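Local coordinates for protein cytochrome c552 (PDB 5ZE8) that probably carries electrons through five covalently bound c-type hemes in a purple sulfur photosynthetic bacterium, at residues R399-Y404 with P425-V430. Sequence-based numbering, arbitrary orientation.
Sequences RGELYY and PVLIAV. With HEC (heme c), chain F.
Leu427 lays its CD1 methyl over one face of the Tyr403 ring, a CH-pi contact 4.0 Å from CD1 to the ring centroid, displaced toward the rim. Pro425 CB meets the same ring obliquely, 3.6 Å from Tyr403 CD1. With CG beside the backbone N (chi1 -70°), the ring lies back along its own strand, and its hydroxyl reaches Glu401 OE1 at 2.5 Å, from above the carboxylate plane. The other carboxylate oxygen, OE2, lies in the Arg399 guanidinium plane and takes NE, a salt bridge of 2.9 Å, and NH2 on its anti side, both nitrogens tilted from the carboxylate plane. Val430 CG1 covers the centre of one guanidinium face, and Arg399 NH1 forms a salt bridge with Glu432. Were Tyr403 replaced by an alanine, Leu427 CD1 and Pro425 CB would probably lose their aromatic surface and Glu401 OE1 its hydroxyl partner.

On the face of Leu402, Ala429 and Tyr404 the packing across the strands is mostly aliphatic: Leu402 CD2 packs on Ile428 CD1 at 3.9 Å. In the backbone, a classic beta bulge sets Ile428 and Ala429 opposite Leu402, whose O accepts a 2.8 Å bond from Ile428 N and a weak one from Ala429 N. Tyr404 OH donates to heme propionate O2A at 2.6 Å, near the ring plane; Arg319 NE also hydrogen-bonds this heme. Through Tyr404 the antiparallel sheet is tied to the propionate, whose charge the hydroxyl probably partly offsets.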
loop_
_atom_site.group_PDB
_atom_site.type_symbol
_atom_site.label_atom_id
_atom_site.label_comp_id
_atom_site.label_asym_id
_atom_site.label_seq_id
_atom_site.Cartn_x
_atom_site.Cartn_y
_atom_site.Cartn_z
ATOM N N ARG A 399 -2.337 30.197 -3.536
ATOM C CA ARG A 399 -1.924 28.937 -4.181
ATOM C C ARG A 399 -1.955 27.897 -3.075
ATOM O O ARG A 399 -1.314 28.055 -2.024
ATOM C CB ARG A 399 -0.577 29.042 -4.851
ATOM C CG ARG A 399 -0.042 27.700 -5.360
ATOM C CD ARG A 399 1.111 28.002 -6.265
ATOM N NE ARG A 399 1.854 26.792 -6.544
ATOM C CZ ARG A 399 2.088 26.264 -7.723
ATOM N NH1 ARG A 399 1.638 26.778 -8.883
ATOM N NH2 ARG A 399 2.811 25.160 -7.752
ATOM N N GLY A 400 -2.688 26.810 -3.360
ATOM C CA GLY A 400 -2.699 25.656 -2.493
ATOM C C GLY A 400 -1.973 24.498 -3.089
ATOM O O GLY A 400 -2.103 24.229 -4.303
ATOM N N GLU A 401 -1.246 23.769 -2.234
ATOM C CA GLU A 401 -0.482 22.651 -2.661
ATOM C C GLU A 401 -0.693 21.514 -1.674
ATOM O O GLU A 401 -0.642 21.728 -0.474
ATOM C CB GLU A 401 1.013 22.954 -2.733
ATOM C CG GLU A 401 1.399 23.968 -3.786
ATOM C CD GLU A 401 2.874 24.367 -3.790
ATOM O OE1 GLU A 401 3.687 23.997 -2.917
ATOM O OE2 GLU A 401 3.305 25.046 -4.764
ATOM N N LEU A 402 -0.977 20.296 -2.150
ATOM C CA LEU A 402 -1.160 19.154 -1.264
ATOM C C LEU A 402 -0.015 18.171 -1.493
ATOM O O LEU A 402 0.327 17.864 -2.671
ATOM C CB LEU A 402 -2.488 18.503 -1.533
ATOM C CG LEU A 402 -2.842 17.333 -0.634
ATOM C CD1 LEU A 402 -3.084 17.792 0.778
ATOM C CD2 LEU A 402 -4.093 16.630 -1.135
ATOM N N TYR A 403 0.685 17.816 -0.423
ATOM C CA TYR A 403 1.904 16.985 -0.458
ATOM C C TYR A 403 1.636 15.649 0.208
ATOM O O TYR A 403 0.987 15.582 1.235
ATOM C CB TYR A 403 3.128 17.582 0.209
ATOM C CG TYR A 403 3.652 18.751 -0.618
ATOM C CD1 TYR A 403 4.569 18.545 -1.648
ATOM C CD2 TYR A 403 3.155 20.080 -0.349
ATOM C CE1 TYR A 403 5.017 19.611 -2.380
ATOM C CE2 TYR A 403 3.647 21.133 -1.077
ATOM C CZ TYR A 403 4.551 20.887 -2.069
ATOM O OH TYR A 403 5.078 21.905 -2.866
ATOM N N TYR A 404 2.057 14.593 -0.450
ATOM C CA TYR A 404 2.064 13.233 0.113
ATOM C C TYR A 404 3.480 12.814 0.523
ATOM O O TYR A 404 4.502 13.115 -0.117
ATOM C CB TYR A 404 1.533 12.274 -0.922
ATOM C CG TYR A 404 1.577 10.790 -0.538
ATOM C CD1 TYR A 404 2.705 10.067 -0.781
ATOM C CD2 TYR A 404 0.492 10.110 0.076
ATOM C CE1 TYR A 404 2.803 8.695 -0.484
ATOM C CE2 TYR A 404 0.572 8.740 0.406
ATOM C CZ TYR A 404 1.728 8.060 0.113
ATOM O OH TYR A 404 1.819 6.713 0.367
ATOM N N PRO A 425 8.805 15.122 -0.122
ATOM C CA PRO A 425 7.374 15.289 -0.337
ATOM C C PRO A 425 6.998 15.217 -1.815
ATOM O O PRO A 425 7.783 15.710 -2.677
ATOM C CB PRO A 425 7.090 16.671 0.208
ATOM C CG PRO A 425 8.204 16.987 1.125
ATOM C CD PRO A 425 9.407 16.301 0.543
ATOM N N VAL A 426 5.864 14.595 -2.095
ATOM C CA VAL A 426 5.318 14.436 -3.398
ATOM C C VAL A 426 4.204 15.425 -3.576
ATOM O O VAL A 426 3.204 15.339 -2.907
ATOM C CB VAL A 426 4.802 12.970 -3.676
ATOM C CG1 VAL A 426 4.312 12.873 -5.085
ATOM C CG2 VAL A 426 5.908 11.922 -3.379
ATOM N N LEU A 427 4.334 16.321 -4.569
ATOM C CA LEU A 427 3.230 17.254 -4.868
ATOM C C LEU A 427 2.147 16.521 -5.606
ATOM O O LEU A 427 2.341 16.068 -6.768
ATOM C CB LEU A 427 3.750 18.471 -5.724
ATOM C CG LEU A 427 2.693 19.503 -6.098
ATOM C CD1 LEU A 427 2.132 20.152 -4.841
ATOM C CD2 LEU A 427 3.309 20.605 -6.994
ATOM N N ILE A 428 0.996 16.373 -4.992
ATOM C CA ILE A 428 -0.095 15.596 -5.561
ATOM C C ILE A 428 -1.329 16.399 -6.015
ATOM O O ILE A 428 -2.226 15.840 -6.605
ATOM C CB ILE A 428 -0.516 14.381 -4.657
ATOM C CG1 ILE A 428 -1.134 14.806 -3.296
ATOM C CG2 ILE A 428 0.694 13.485 -4.438
ATOM C CD1 ILE A 428 -1.964 13.712 -2.551
ATOM N N ALA A 429 -1.406 17.715 -5.686
ATOM C CA ALA A 429 -2.493 18.563 -6.104
ATOM C C ALA A 429 -2.053 19.989 -5.983
ATOM O O ALA A 429 -1.330 20.359 -5.052
ATOM C CB ALA A 429 -3.752 18.380 -5.297
ATOM N N VAL A 430 -2.564 20.818 -6.926
ATOM C CA VAL A 430 -2.243 22.263 -6.903
ATOM C C VAL A 430 -3.496 22.983 -7.330
ATOM O O VAL A 430 -4.151 22.562 -8.271
ATOM C CB VAL A 430 -1.119 22.632 -7.859
ATOM C CG1 VAL A 430 -0.850 24.163 -7.803
ATOM C CG2 VAL A 430 0.188 21.996 -7.488
HETATM FE FE HEC F . -6.882 1.376 -2.446
HETATM C CHA HEC F . -4.227 3.403 -2.409
HETATM C CHB HEC F . -5.183 -0.996 -0.660
HETATM C CHC HEC F . -9.694 -0.593 -2.317
HETATM C CHD HEC F . -8.446 3.480 -4.652
HETATM N NA HEC F . -5.071 1.207 -1.653
HETATM C C1A HEC F . -4.098 2.226 -1.701
HETATM C C2A HEC F . -2.912 1.796 -1.014
HETATM C C3A HEC F . -3.212 0.539 -0.558
HETATM C C4A HEC F . -4.529 0.177 -0.939
HETATM C CMA HEC F . -2.327 -0.382 0.287
HETATM C CAA HEC F . -1.631 2.631 -0.774
HETATM C CBA HEC F . -1.780 3.547 0.436
HETATM C CGA HEC F . -0.570 4.388 0.753
HETATM O O1A HEC F . 0.402 3.904 1.380
HETATM O O2A HEC F . -0.573 5.592 0.347
HETATM N NB HEC F . -7.376 -0.441 -1.665
HETATM C C1B HEC F . -6.482 -1.254 -1.022
HETATM C C2B HEC F . -7.132 -2.453 -0.624
HETATM C C3B HEC F . -8.455 -2.398 -1.054
HETATM C C4B HEC F . -8.562 -1.073 -1.704
HETATM C CMB HEC F . -6.529 -3.612 0.184
HETATM C CAB HEC F . -9.616 -3.278 -0.828
HETATM C CBB HEC F . -9.896 -3.560 0.517
HETATM N NC HEC F . -8.718 1.436 -3.311
HETATM C C1C HEC F . -9.716 0.542 -3.083
HETATM C C2C HEC F . -10.782 0.860 -3.986
HETATM C C3C HEC F . -10.457 1.983 -4.697
HETATM C C4C HEC F . -9.146 2.374 -4.218
HETATM C CMC HEC F . -12.047 0.023 -4.166
HETATM C CAC HEC F . -11.206 2.781 -5.754
HETATM C CBC HEC F . -12.510 3.212 -5.432
HETATM N ND HEC F . -6.446 3.083 -3.263
HETATM C C1D HEC F . -7.154 3.797 -4.223
HETATM C C2D HEC F . -6.386 4.959 -4.721
HETATM C C3D HEC F . -5.202 4.989 -4.083
HETATM C C4D HEC F . -5.296 3.788 -3.200
HETATM C CMD HEC F . -6.888 5.938 -5.715
HETATM C CAD HEC F . -4.048 5.936 -4.220
HETATM C CBD HEC F . -3.740 6.641 -2.920
HETATM C CGD HEC F . -2.458 6.234 -2.213
HETATM O O1D HEC F . -1.580 5.602 -2.797
HETATM O O2D HEC F . -2.371 6.598 -1.050
#